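Side-chain contacts in methanogen homoaconitase large subunit (Methanocaldococcus jannaschii, PDB 4KP2), which catalyses, together with its small subunit, the reversible dehydration of (R)-homocitrate to cis-homoaconitate and its hydration to homoisocitrate, using a [4Fe-4S] cluster: residues 45-50 with 160-165; 85-90 with 94-99; 123-128 with 355-360; 335-340 with 423-428; 407-410 with 414-417. All blocks are in the same frame, centred on the assembly; numbering follows the deposited sequence.

From the N terminus, contact 1 joins the chain where it enters the first parallel sheet, at 45-50, to helix 156-165, closing a loop of 109 residues. Contact 2 is nested within that loop and ties the loop after strand 77-80 to the helix that follows it. Contact 3 crosses contact 1 along the chain: its segment 123-128 lies inside that loop, and 355-360 opens helix 356-363, which follows a strand of the second parallel sheet; L49 packs on L123, Y127 and V128, so contacts 1 and 3 touch. Contact 4 in turn crosses contact 3, joining helices 328-338 and 424-433. Contact 5, a short surface loop before strand 418-421, is nested inside contact 4.

Contact 1: residues 45-50 with 160-165; sequences VEVDLA and AYIYAT
V47 and A50 come alongside the last turns of helix 156-165, the V47 CA lying 7.4 Å from the CA of I162 and the A50 CA 7.2 Å from that of Y163. V47 and A50 both direct their CB at the helix. I162 answers with its short branch: CG1 lies anti to the carbonyl carbon (chi1 -68°), which leaves methyl CG2, anti to the backbone N, against V47, where it meets V47 CG2 at 3.6 Å. The two branched side chains cross at about a right angle. V47 sits in the short link between strand 42-46, paired antiparallel with strand 167-180, and strand 49-53, the central strand of a five-stranded parallel sheet of order 3-2-1-4-5 in this alpha-beta-alpha sandwich. Here the helix covers the passage from one sheet to the other. A50, already in the central strand, is small enough to let a ring come close: its CB is 3.5 Å from CE1 of Y163, approached at the ring edge near its plane, and 4.2 Å from I162 CG2. The hydroxyl of Y163 is hydrogen-bonded to T52 OG1, which ties the far end of the ring to strand 49-53. A135 of strand 133-136 touches both V47 and I162.

Contact 2: residues 85-90 with 94-99; sequences VPPNTV and EMQKLA
Q96 reaches P87 by an extended chain: CG stands anti to the carbonyl carbon (chi1 -66°), and chi2 of -174° carries the amide straight out from the helix. Its OE1 comes to 3.4 Å from CG of P87, whose ring the chain crosses at about a right angle. On the other branch, Q96 NE2 lies 4.0 Å from V85 CG1 and makes a weak hydrogen bond to N84 O. A long amide suits this place, since it can rest on proline and valine carbons while offering an N-H to the loop backbone. The loop belongs to a beta-alpha unit of the parallel sheet, running from strand 77-80 into helix 90-106. A cis peptide bond before P86 shapes it, and T89 is the N-cap of the helix, its OG1 accepting from A92 N. The first helical turn is closed by E94 N donating to V90 O at 2.8 Å (angle 151°). E94 bends at chi2 and keeps its CG 3.2 Å from the same carbonyl oxygen and 4.2 Å from V90 CG1. Its OE1 forms a salt bridge with K97 NZ at 3.4 Å, the hydrogen bond in it being weak. E94 OE2 accepts from E396 N of the second subunit, and K97 NZ is also hydrogen-bonded to E396 O of that subunit. V85 lies about 7 Å, side chain to side chain, from C383, a predicted ligand of the [4Fe-4S] cluster.

Contact 3: residues 123-128 with 355-360; sequences LAENYV and SKKVFL
E125 of helix 119-126 faces the first turn of helix 356-363, its CA 8.8 Å from that of K357. The contact bridges two alpha-beta-alpha units of the aconitase fold: the second helix follows strand 348-351 of the second parallel sheet, while the first packs through L123 on strands 49-53 and 77-80 of the other. Extended beyond CG (chi2 -179°), E125 reaches across and brings its carboxylate to the N-cap residue S355. The serine hydroxyl donates to E125 OE1 at 3.0 Å, meeting the syn side but 26° out of the carboxylate plane, and accepts from K357 N at 3.3 Å. Serine suits the position because its one hydroxyl can cap the helix and still bind the acid. E125 OE2 takes a hydrogen bond from Q121 NE2 and lies 3.6 Å from V358 CG2, so both oxygens are held. An alanine in place of E125 would probably leave S355 OG without its acceptor across the contact and Q121 without its carboxylate mate, opening a gap between the helices. The K357 chain runs past E125 in the opposite direction; its NZ, 4.3 Å from E125 OE1, is salt-bridged to E255 instead. The side chains of S355 and C323, a predicted cluster ligand, are about 10 Å apart. One water makes weak bonds, donating to E125 O at 3.2 Å and accepting from K357 NZ at 3.3 Å.

Contact 4: residues 335-340 with 423-428; sequences AKYLKG and SPKIAA
Y337 leans over the flank of helix 424-433, where its atoms meet first A428 and then the K425 chain. CB, nearest the backbone, lies 4.4 Å from A428 CB, where a small residue lets the helices approach. Further out, CG anti to the carbonyl carbon (chi1 -72°) sets the ring against K425, so that CE2 is 3.6 Å from K425 CG and CZ 3.8 Å from K425 CE. The hydroxyl OH ends 3.3 Å from the same CE, while NZ passes on to a salt bridge with E293. The extended lysine thus lends its methylenes to the ring, at an oblique slant, and spends its charge elsewhere. Helix 328-338 follows the central strand 317-320 of the second parallel sheet, of order 3-2-1-4-5, and helix 424-433 follows its edge strand 418-421; the two meet here through Y337, L338, K425 and A428. L338, next in the chain, rests its CD1 4.0 Å from A428 CB and 3.5 Å from A428 O, with F371 and A374 of helix 367-374 touching the same leucine. With the ring cut back to an alanine here, the K425 methylenes would probably be uncovered, that chain freer to move and a groove left between the helices. I429, one residue beyond the segment, also touches the tyrosine.

Contact 5: residues 407-410 with 414-417; sequences NFKG and HINS
H414 O is met by G410 across the contact and by S417 of its own turn: S417 N donates to it at 3.1 Å, and G410 CA approaches at 3.3 Å in a CA-H...O contact (146° at the hydrogen). A further link from S417 OG to this oxygen is modelled too short to be trusted. The bond from S417 N closes a type I beta turn, H414 to S417, in the loop between strands 399-402 and 418-421 of the second parallel sheet. Within the turn, N416 N reaches ND1 of H414 at 3.0 Å, almost in the ring plane, which fixes the rotation of the imidazole; the histidine packs against V90 of the second subunit. G410 has a positive phi of 76°, and a CB there would run into CD1 of I415, so the missing side chain lets the two arms of the loop lie with G410 CA 3.8 Å from I415 CA. I415 CD1 in turn touches K409 O at 3.5 Å. K409, its CG anti to the backbone N (chi1 -174°), lays that methylene 3.3 Å from I415 O. With one CA-H...O contact and otherwise van der Waals touches between the segments, the loop's shape probably depends more on the turn's own bonds and on close backbone packing than on polar cross-links.

Contact 1: residues 45-50 with 160-165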
# COMPACT_ATOMS: atom_id res chain seq x y z
N VAL A 45 -31.49 19.15 15.82
CA VAL A 45 -31.68 17.79 15.32
C VAL A 45 -30.88 16.76 16.11
O VAL A 45 -29.68 16.92 16.32
CB VAL A 45 -31.27 17.68 13.84
CG1 VAL A 45 -31.50 16.27 13.32
CG2 VAL A 45 -32.05 18.69 13.00
N GLU A 46 -31.56 15.71 16.56
CA GLU A 46 -30.88 14.60 17.21
C GLU A 46 -30.17 13.76 16.15
O GLU A 46 -30.76 13.38 15.15
CB GLU A 46 -31.87 13.73 17.98
CG GLU A 46 -32.52 14.44 19.17
CD GLU A 46 -33.39 13.52 20.00
OE1 GLU A 46 -33.60 12.36 19.58
OE2 GLU A 46 -33.86 13.96 21.07
N VAL A 47 -28.89 13.49 16.38
CA VAL A 47 -28.07 12.80 15.39
C VAL A 47 -28.23 11.29 15.46
O VAL A 47 -28.13 10.69 16.53
CB VAL A 47 -26.58 13.18 15.54
CG1 VAL A 47 -25.74 12.50 14.47
CG2 VAL A 47 -26.41 14.68 15.47
N ASP A 48 -28.48 10.67 14.31
CA ASP A 48 -28.68 9.23 14.22
C ASP A 48 -27.36 8.48 14.06
O ASP A 48 -27.25 7.32 14.43
CB ASP A 48 -29.62 8.89 13.07
CG ASP A 48 -31.04 9.34 13.31
OD1 ASP A 48 -31.51 9.21 14.46
OD2 ASP A 48 -31.68 9.84 12.36
N LEU A 49 -26.37 9.16 13.49
CA LEU A 49 -25.09 8.52 13.21
C LEU A 49 -23.94 9.53 13.19
O LEU A 49 -23.99 10.52 12.46
CB LEU A 49 -25.15 7.78 11.87
CG LEU A 49 -24.12 6.69 11.61
CD1 LEU A 49 -24.27 5.58 12.64
CD2 LEU A 49 -24.26 6.13 10.20
N ALA A 50 -22.92 9.28 14.00
CA ALA A 50 -21.76 10.16 14.08
C ALA A 50 -20.48 9.41 13.75
O ALA A 50 -20.23 8.32 14.27
CB ALA A 50 -21.67 10.79 15.46
N ALA A 160 -17.21 17.15 18.29
CA ALA A 160 -17.09 16.95 19.73
C ALA A 160 -18.42 17.27 20.42
O ALA A 160 -18.84 16.58 21.35
CB ALA A 160 -15.98 17.80 20.30
N TYR A 161 -19.06 18.33 19.95
CA TYR A 161 -20.36 18.76 20.47
C TYR A 161 -21.40 17.66 20.26
O TYR A 161 -22.16 17.33 21.16
CB TYR A 161 -20.80 20.04 19.78
CG TYR A 161 -22.11 20.61 20.27
CD1 TYR A 161 -22.15 21.48 21.36
CD2 TYR A 161 -23.31 20.28 19.65
CE1 TYR A 161 -23.35 22.00 21.81
CE2 TYR A 161 -24.51 20.79 20.10
CZ TYR A 161 -24.52 21.65 21.18
OH TYR A 161 -25.72 22.17 21.63
N ILE A 162 -21.41 17.11 19.05
CA ILE A 162 -22.34 16.04 18.70
C ILE A 162 -22.03 14.76 19.47
O ILE A 162 -22.93 14.06 19.91
CB ILE A 162 -22.32 15.77 17.18
CG1 ILE A 162 -22.91 16.97 16.43
CG2 ILE A 162 -23.07 14.50 16.84
CD1 ILE A 162 -22.94 16.80 14.93
N TYR A 163 -20.74 14.48 19.64
CA TYR A 163 -20.31 13.31 20.40
C TYR A 163 -20.78 13.36 21.85
O TYR A 163 -20.94 12.32 22.49
CB TYR A 163 -18.78 13.17 20.36
CG TYR A 163 -18.25 12.42 19.16
CD1 TYR A 163 -19.11 11.73 18.31
CD2 TYR A 163 -16.89 12.38 18.89
CE1 TYR A 163 -18.63 11.04 17.22
CE2 TYR A 163 -16.40 11.69 17.80
CZ TYR A 163 -17.28 11.02 16.96
OH TYR A 163 -16.80 10.33 15.88
N ALA A 164 -20.99 14.57 22.36
CA ALA A 164 -21.32 14.75 23.77
C ALA A 164 -22.82 14.84 24.04
O ALA A 164 -23.31 14.36 25.06
CB ALA A 164 -20.61 15.97 24.32
N THR A 165 -23.55 15.47 23.13
CA THR A 165 -24.98 15.72 23.33
C THR A 165 -25.86 14.85 22.44
O THR A 165 -27.01 14.57 22.77
CB THR A 165 -25.33 17.20 23.10
OG1 THR A 165 -25.03 17.56 21.74
CG2 THR A 165 -24.54 18.09 24.04

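Contact 2: residues 85-90 with 94-99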
# COMPACT_ATOMS: atom_id res chain seq x y z
N VAL A 85 -3.54 4.94 6.23
CA VAL A 85 -3.34 3.53 6.51
C VAL A 85 -2.50 2.83 5.44
O VAL A 85 -2.86 2.82 4.26
CB VAL A 85 -4.68 2.79 6.72
CG1 VAL A 85 -5.31 3.21 8.04
CG2 VAL A 85 -5.64 3.07 5.56
N PRO A 86 -1.36 2.25 5.84
CA PRO A 86 -0.76 2.27 7.18
C PRO A 86 -0.19 3.65 7.51
O PRO A 86 -0.03 4.46 6.60
CB PRO A 86 0.39 1.25 7.06
CG PRO A 86 0.06 0.42 5.87
CD PRO A 86 -0.61 1.36 4.93
N PRO A 87 0.08 3.92 8.80
CA PRO A 87 0.62 5.21 9.25
C PRO A 87 1.82 5.67 8.44
O PRO A 87 2.79 4.93 8.27
CB PRO A 87 1.04 4.91 10.69
CG PRO A 87 0.07 3.88 11.14
CD PRO A 87 -0.22 3.03 9.94
N ASN A 88 1.75 6.90 7.94
CA ASN A 88 2.79 7.46 7.08
C ASN A 88 3.80 8.32 7.83
O ASN A 88 4.98 8.36 7.47
CB ASN A 88 2.15 8.26 5.95
CG ASN A 88 0.94 9.05 6.41
OD1 ASN A 88 0.29 8.70 7.39
ND2 ASN A 88 0.63 10.13 5.70
N THR A 89 3.34 9.02 8.86
CA THR A 89 4.24 9.85 9.66
C THR A 89 4.11 9.51 11.14
O THR A 89 3.19 8.79 11.55
CB THR A 89 3.97 11.35 9.45
OG1 THR A 89 2.58 11.63 9.70
CG2 THR A 89 4.32 11.76 8.04
N VAL A 90 5.04 10.02 11.94
CA VAL A 90 5.01 9.83 13.38
C VAL A 90 3.76 10.49 13.95
O VAL A 90 3.08 9.92 14.81
CB VAL A 90 6.26 10.41 14.05
CG1 VAL A 90 6.19 10.23 15.56
CG2 VAL A 90 7.51 9.76 13.49
N GLU A 94 0.80 8.78 15.96
CA GLU A 94 0.40 9.30 17.26
C GLU A 94 -1.09 9.59 17.29
O GLU A 94 -1.75 9.39 18.31
CB GLU A 94 1.19 10.57 17.59
CG GLU A 94 2.66 10.35 17.91
CD GLU A 94 2.88 9.71 19.26
OE1 GLU A 94 1.91 9.58 20.04
OE2 GLU A 94 4.04 9.33 19.56
N MET A 95 -1.62 10.06 16.16
CA MET A 95 -3.05 10.34 16.05
C MET A 95 -3.87 9.06 16.18
O MET A 95 -4.84 9.02 16.93
CB MET A 95 -3.36 11.04 14.73
CG MET A 95 -3.01 12.52 14.72
SD MET A 95 -3.71 13.40 13.30
CE MET A 95 -2.97 12.50 11.95
N GLN A 96 -3.47 8.02 15.45
CA GLN A 96 -4.18 6.75 15.50
C GLN A 96 -4.13 6.12 16.89
O GLN A 96 -5.05 5.42 17.30
CB GLN A 96 -3.63 5.78 14.45
CG GLN A 96 -3.88 6.21 13.02
CD GLN A 96 -3.46 5.16 12.01
OE1 GLN A 96 -3.15 4.02 12.37
NE2 GLN A 96 -3.44 5.53 10.74
N LYS A 97 -3.04 6.38 17.61
CA LYS A 97 -2.91 5.89 18.97
C LYS A 97 -3.88 6.63 19.89
O LYS A 97 -4.42 6.06 20.84
CB LYS A 97 -1.48 6.04 19.48
CG LYS A 97 -1.19 5.26 20.75
CD LYS A 97 0.24 5.44 21.22
CE LYS A 97 0.48 6.85 21.72
NZ LYS A 97 1.85 7.01 22.29
N LEU A 98 -4.09 7.91 19.60
CA LEU A 98 -5.03 8.72 20.36
C LEU A 98 -6.46 8.32 20.05
O LEU A 98 -7.33 8.33 20.92
CB LEU A 98 -4.83 10.21 20.04
CG LEU A 98 -4.28 11.07 21.18
CD1 LEU A 98 -4.22 12.53 20.75
CD2 LEU A 98 -5.12 10.91 22.43
N ALA A 99 -6.70 7.95 18.79
CA ALA A 99 -8.02 7.51 18.36
C ALA A 99 -8.37 6.17 19.01
O ALA A 99 -9.53 5.89 19.28
CB ALA A 99 -8.08 7.41 16.85

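Contact 3: residues 123-128 with 355-360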
# COMPACT_ATOMS: atom_id res chain seq x y z
N LEU A 123 -19.49 3.04 6.13
CA LEU A 123 -20.74 3.59 6.65
C LEU A 123 -21.91 3.21 5.76
O LEU A 123 -23.03 2.99 6.24
CB LEU A 123 -20.63 5.11 6.76
CG LEU A 123 -21.15 5.76 8.05
CD1 LEU A 123 -20.47 5.14 9.26
CD2 LEU A 123 -20.92 7.26 8.01
N ALA A 124 -21.66 3.13 4.46
CA ALA A 124 -22.69 2.77 3.49
C ALA A 124 -22.92 1.26 3.46
O ALA A 124 -23.98 0.80 3.04
CB ALA A 124 -22.31 3.28 2.11
N GLU A 125 -21.92 0.51 3.90
CA GLU A 125 -21.98 -0.95 3.83
C GLU A 125 -22.65 -1.60 5.03
O GLU A 125 -23.01 -2.78 4.96
CB GLU A 125 -20.58 -1.54 3.66
CG GLU A 125 -20.04 -1.47 2.24
CD GLU A 125 -18.66 -2.09 2.12
OE1 GLU A 125 -18.16 -2.63 3.14
OE2 GLU A 125 -18.09 -2.05 1.02
N ASN A 126 -22.83 -0.86 6.12
CA ASN A 126 -23.32 -1.48 7.34
C ASN A 126 -23.94 -0.54 8.37
O ASN A 126 -24.16 -0.94 9.52
CB ASN A 126 -22.19 -2.28 8.00
CG ASN A 126 -22.69 -3.47 8.80
OD1 ASN A 126 -22.85 -3.39 10.02
ND2 ASN A 126 -22.95 -4.58 8.12
N TYR A 127 -24.25 0.69 7.98
CA TYR A 127 -24.78 1.65 8.96
C TYR A 127 -25.91 2.55 8.45
O TYR A 127 -27.01 2.52 8.99
CB TYR A 127 -23.65 2.50 9.53
CG TYR A 127 -22.63 1.72 10.33
CD1 TYR A 127 -22.93 1.26 11.61
CD2 TYR A 127 -21.38 1.43 9.81
CE1 TYR A 127 -22.01 0.54 12.34
CE2 TYR A 127 -20.45 0.71 10.53
CZ TYR A 127 -20.77 0.27 11.80
OH TYR A 127 -19.85 -0.45 12.53
N VAL A 128 -25.62 3.35 7.42
CA VAL A 128 -26.55 4.38 6.97
C VAL A 128 -27.91 3.87 6.50
O VAL A 128 -28.02 3.18 5.49
CB VAL A 128 -25.94 5.23 5.84
CG1 VAL A 128 -26.94 6.27 5.36
CG2 VAL A 128 -24.65 5.90 6.31
N SER A 355 -13.05 -0.61 0.00
CA SER A 355 -13.37 -1.34 1.22
C SER A 355 -12.66 -2.69 1.31
O SER A 355 -11.99 -3.12 0.38
CB SER A 355 -14.89 -1.55 1.33
OG SER A 355 -15.21 -2.33 2.47
N LYS A 356 -12.82 -3.34 2.46
CA LYS A 356 -12.28 -4.67 2.69
C LYS A 356 -13.17 -5.70 1.99
O LYS A 356 -12.67 -6.65 1.39
CB LYS A 356 -12.21 -4.97 4.18
CG LYS A 356 -11.91 -6.41 4.53
CD LYS A 356 -11.95 -6.63 6.03
CE LYS A 356 -11.82 -8.11 6.38
NZ LYS A 356 -11.87 -8.33 7.85
N LYS A 357 -14.47 -5.50 2.09
CA LYS A 357 -15.44 -6.37 1.45
C LYS A 357 -15.29 -6.30 -0.07
O LYS A 357 -15.31 -7.33 -0.75
CB LYS A 357 -16.87 -5.99 1.85
CG LYS A 357 -17.94 -6.87 1.23
CD LYS A 357 -19.33 -6.39 1.61
CE LYS A 357 -19.54 -6.45 3.11
NZ LYS A 357 -20.90 -5.96 3.49
N VAL A 358 -15.14 -5.09 -0.58
CA VAL A 358 -14.94 -4.87 -2.01
C VAL A 358 -13.65 -5.53 -2.47
O VAL A 358 -13.59 -6.14 -3.55
CB VAL A 358 -14.89 -3.36 -2.34
CG1 VAL A 358 -14.55 -3.14 -3.81
CG2 VAL A 358 -16.21 -2.70 -1.99
N PHE A 359 -12.61 -5.43 -1.65
CA PHE A 359 -11.32 -6.05 -1.92
C PHE A 359 -11.48 -7.56 -2.09
O PHE A 359 -11.02 -8.13 -3.08
CB PHE A 359 -10.35 -5.76 -0.77
CG PHE A 359 -8.90 -5.97 -1.12
CD1 PHE A 359 -8.52 -6.41 -2.38
CD2 PHE A 359 -7.91 -5.71 -0.18
CE1 PHE A 359 -7.18 -6.60 -2.69
CE2 PHE A 359 -6.57 -5.90 -0.49
CZ PHE A 359 -6.21 -6.34 -1.74
N LEU A 360 -12.15 -8.19 -1.13
CA LEU A 360 -12.30 -9.64 -1.11
C LEU A 360 -13.07 -10.18 -2.31
O LEU A 360 -12.63 -11.13 -2.96
CB LEU A 360 -12.98 -10.08 0.19
CG LEU A 360 -12.11 -10.00 1.44
CD1 LEU A 360 -12.91 -10.36 2.68
CD2 LEU A 360 -10.91 -10.92 1.28
O HOH W 1 -20.16 -3.85 5.98

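Contact 4: residues 335-340 with 423-428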
# COMPACT_ATOMS: atom_id res chain seq x y z
N ALA A 335 -10.84 -2.93 -14.97
CA ALA A 335 -10.14 -4.18 -15.26
C ALA A 335 -10.49 -4.68 -16.65
O ALA A 335 -9.70 -5.38 -17.28
CB ALA A 335 -10.46 -5.22 -14.21
N LYS A 336 -11.68 -4.33 -17.12
CA LYS A 336 -12.14 -4.71 -18.44
C LYS A 336 -11.24 -4.13 -19.54
O LYS A 336 -10.88 -4.83 -20.49
CB LYS A 336 -13.58 -4.25 -18.65
CG LYS A 336 -14.09 -4.40 -20.07
CD LYS A 336 -15.53 -3.91 -20.18
CE LYS A 336 -16.01 -3.94 -21.62
NZ LYS A 336 -17.44 -3.51 -21.71
N TYR A 337 -10.88 -2.86 -19.39
CA TYR A 337 -10.02 -2.20 -20.36
C TYR A 337 -8.54 -2.43 -20.05
O TYR A 337 -7.67 -2.14 -20.87
CB TYR A 337 -10.32 -0.70 -20.42
CG TYR A 337 -11.64 -0.36 -21.08
CD1 TYR A 337 -11.72 -0.17 -22.45
CD2 TYR A 337 -12.80 -0.23 -20.33
CE1 TYR A 337 -12.92 0.14 -23.06
CE2 TYR A 337 -14.00 0.09 -20.93
CZ TYR A 337 -14.06 0.26 -22.30
OH TYR A 337 -15.25 0.57 -22.90
N LEU A 338 -8.27 -2.96 -18.86
CA LEU A 338 -6.90 -3.23 -18.44
C LEU A 338 -6.59 -4.71 -18.63
O LEU A 338 -5.47 -5.16 -18.35
CB LEU A 338 -6.71 -2.84 -16.98
CG LEU A 338 -5.39 -2.17 -16.61
CD1 LEU A 338 -5.36 -0.74 -17.13
CD2 LEU A 338 -5.17 -2.21 -15.11
N LYS A 339 -7.58 -5.45 -19.10
CA LYS A 339 -7.46 -6.89 -19.26
C LYS A 339 -6.55 -7.25 -20.43
O LYS A 339 -6.81 -6.86 -21.56
CB LYS A 339 -8.84 -7.51 -19.45
CG LYS A 339 -9.00 -8.91 -18.91
CD LYS A 339 -10.45 -9.19 -18.54
CE LYS A 339 -11.39 -8.86 -19.70
NZ LYS A 339 -12.82 -8.98 -19.30
N GLY A 340 -5.49 -7.99 -20.13
CA GLY A 340 -4.57 -8.45 -21.16
C GLY A 340 -3.47 -7.46 -21.49
O GLY A 340 -2.41 -7.84 -21.97
N SER A 423 -13.49 9.07 -15.11
CA SER A 423 -14.10 7.81 -14.72
C SER A 423 -13.06 6.70 -14.69
O SER A 423 -12.01 6.82 -15.33
CB SER A 423 -15.23 7.44 -15.69
OG SER A 423 -14.73 7.17 -16.98
N PRO A 424 -13.32 5.62 -13.93
CA PRO A 424 -12.42 4.46 -13.90
C PRO A 424 -12.16 3.90 -15.29
O PRO A 424 -11.06 3.41 -15.56
CB PRO A 424 -13.20 3.44 -13.06
CG PRO A 424 -14.04 4.27 -12.18
CD PRO A 424 -14.43 5.47 -12.98
N LYS A 425 -13.17 3.96 -16.15
CA LYS A 425 -13.03 3.53 -17.54
C LYS A 425 -11.93 4.31 -18.25
O LYS A 425 -10.98 3.73 -18.76
CB LYS A 425 -14.36 3.71 -18.28
CG LYS A 425 -14.26 3.48 -19.77
CD LYS A 425 -15.56 3.89 -20.46
CE LYS A 425 -15.45 3.76 -21.97
NZ LYS A 425 -16.67 4.28 -22.65
N ILE A 426 -12.07 5.63 -18.26
CA ILE A 426 -11.10 6.51 -18.90
C ILE A 426 -9.75 6.43 -18.19
O ILE A 426 -8.70 6.50 -18.83
CB ILE A 426 -11.59 7.97 -18.93
CG1 ILE A 426 -12.97 8.05 -19.59
CG2 ILE A 426 -10.61 8.86 -19.66
CD1 ILE A 426 -13.53 9.45 -19.67
N ALA A 427 -9.78 6.30 -16.87
CA ALA A 427 -8.57 6.20 -16.08
C ALA A 427 -7.75 4.97 -16.45
O ALA A 427 -6.52 5.04 -16.56
CB ALA A 427 -8.90 6.18 -14.59
N ALA A 428 -8.43 3.86 -16.66
CA ALA A 428 -7.77 2.61 -17.03
C ALA A 428 -7.19 2.70 -18.44
O ALA A 428 -6.05 2.31 -18.68
CB ALA A 428 -8.74 1.44 -16.93

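Contact 5: residues 407-410 with 414-417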
# COMPACT_ATOMS: atom_id res chain seq x y z
N ASN A 407 -9.46 18.50 -7.10
CA ASN A 407 -8.72 18.86 -8.30
C ASN A 407 -7.81 20.07 -8.05
O ASN A 407 -7.15 20.57 -8.96
CB ASN A 407 -9.70 19.16 -9.43
CG ASN A 407 -9.03 19.23 -10.78
OD1 ASN A 407 -7.92 18.73 -10.96
ND2 ASN A 407 -9.70 19.85 -11.75
N PHE A 408 -7.78 20.52 -6.80
CA PHE A 408 -7.11 21.76 -6.43
C PHE A 408 -5.59 21.74 -6.64
O PHE A 408 -4.96 20.69 -6.66
CB PHE A 408 -7.45 22.13 -4.99
CG PHE A 408 -8.93 22.19 -4.73
CD1 PHE A 408 -9.79 22.75 -5.66
CD2 PHE A 408 -9.46 21.68 -3.56
CE1 PHE A 408 -11.15 22.81 -5.43
CE2 PHE A 408 -10.82 21.73 -3.32
CZ PHE A 408 -11.67 22.30 -4.26
N LYS A 409 -5.02 22.93 -6.81
CA LYS A 409 -3.61 23.09 -7.11
C LYS A 409 -2.71 22.63 -5.96
O LYS A 409 -2.79 23.16 -4.85
CB LYS A 409 -3.30 24.55 -7.46
CG LYS A 409 -1.88 24.80 -7.93
CD LYS A 409 -1.66 26.26 -8.26
CE LYS A 409 -2.64 26.74 -9.33
NZ LYS A 409 -2.46 28.19 -9.64
N GLY A 410 -1.86 21.65 -6.24
CA GLY A 410 -0.93 21.13 -5.25
C GLY A 410 -1.61 20.23 -4.24
O GLY A 410 -1.21 20.18 -3.08
N HIS A 414 3.39 18.46 -5.01
CA HIS A 414 4.02 19.72 -5.39
C HIS A 414 2.99 20.73 -5.87
O HIS A 414 2.00 20.36 -6.50
CB HIS A 414 5.06 19.47 -6.49
CG HIS A 414 6.12 20.53 -6.57
ND1 HIS A 414 5.89 21.76 -7.14
CD2 HIS A 414 7.41 20.53 -6.16
CE1 HIS A 414 7.00 22.48 -7.08
NE2 HIS A 414 7.93 21.76 -6.48
N ILE A 415 3.23 22.00 -5.57
CA ILE A 415 2.30 23.07 -5.91
C ILE A 415 2.21 23.27 -7.42
O ILE A 415 1.23 23.84 -7.93
CB ILE A 415 2.68 24.39 -5.21
CG1 ILE A 415 1.51 25.38 -5.23
CG2 ILE A 415 3.93 25.00 -5.84
CD1 ILE A 415 0.27 24.86 -4.53
N ASN A 416 3.21 22.80 -8.15
CA ASN A 416 3.23 22.93 -9.60
C ASN A 416 2.87 21.62 -10.30
O ASN A 416 3.21 21.42 -11.47
CB ASN A 416 4.60 23.43 -10.08
CG ASN A 416 4.95 24.79 -9.52
OD1 ASN A 416 4.07 25.62 -9.28
ND2 ASN A 416 6.23 25.03 -9.30
N SER A 417 2.19 20.74 -9.58
CA SER A 417 1.72 19.48 -10.14
C SER A 417 0.30 19.64 -10.68
O SER A 417 -0.38 20.61 -10.38
CB SER A 417 1.78 18.37 -9.09
OG SER A 417 1.03 18.71 -7.94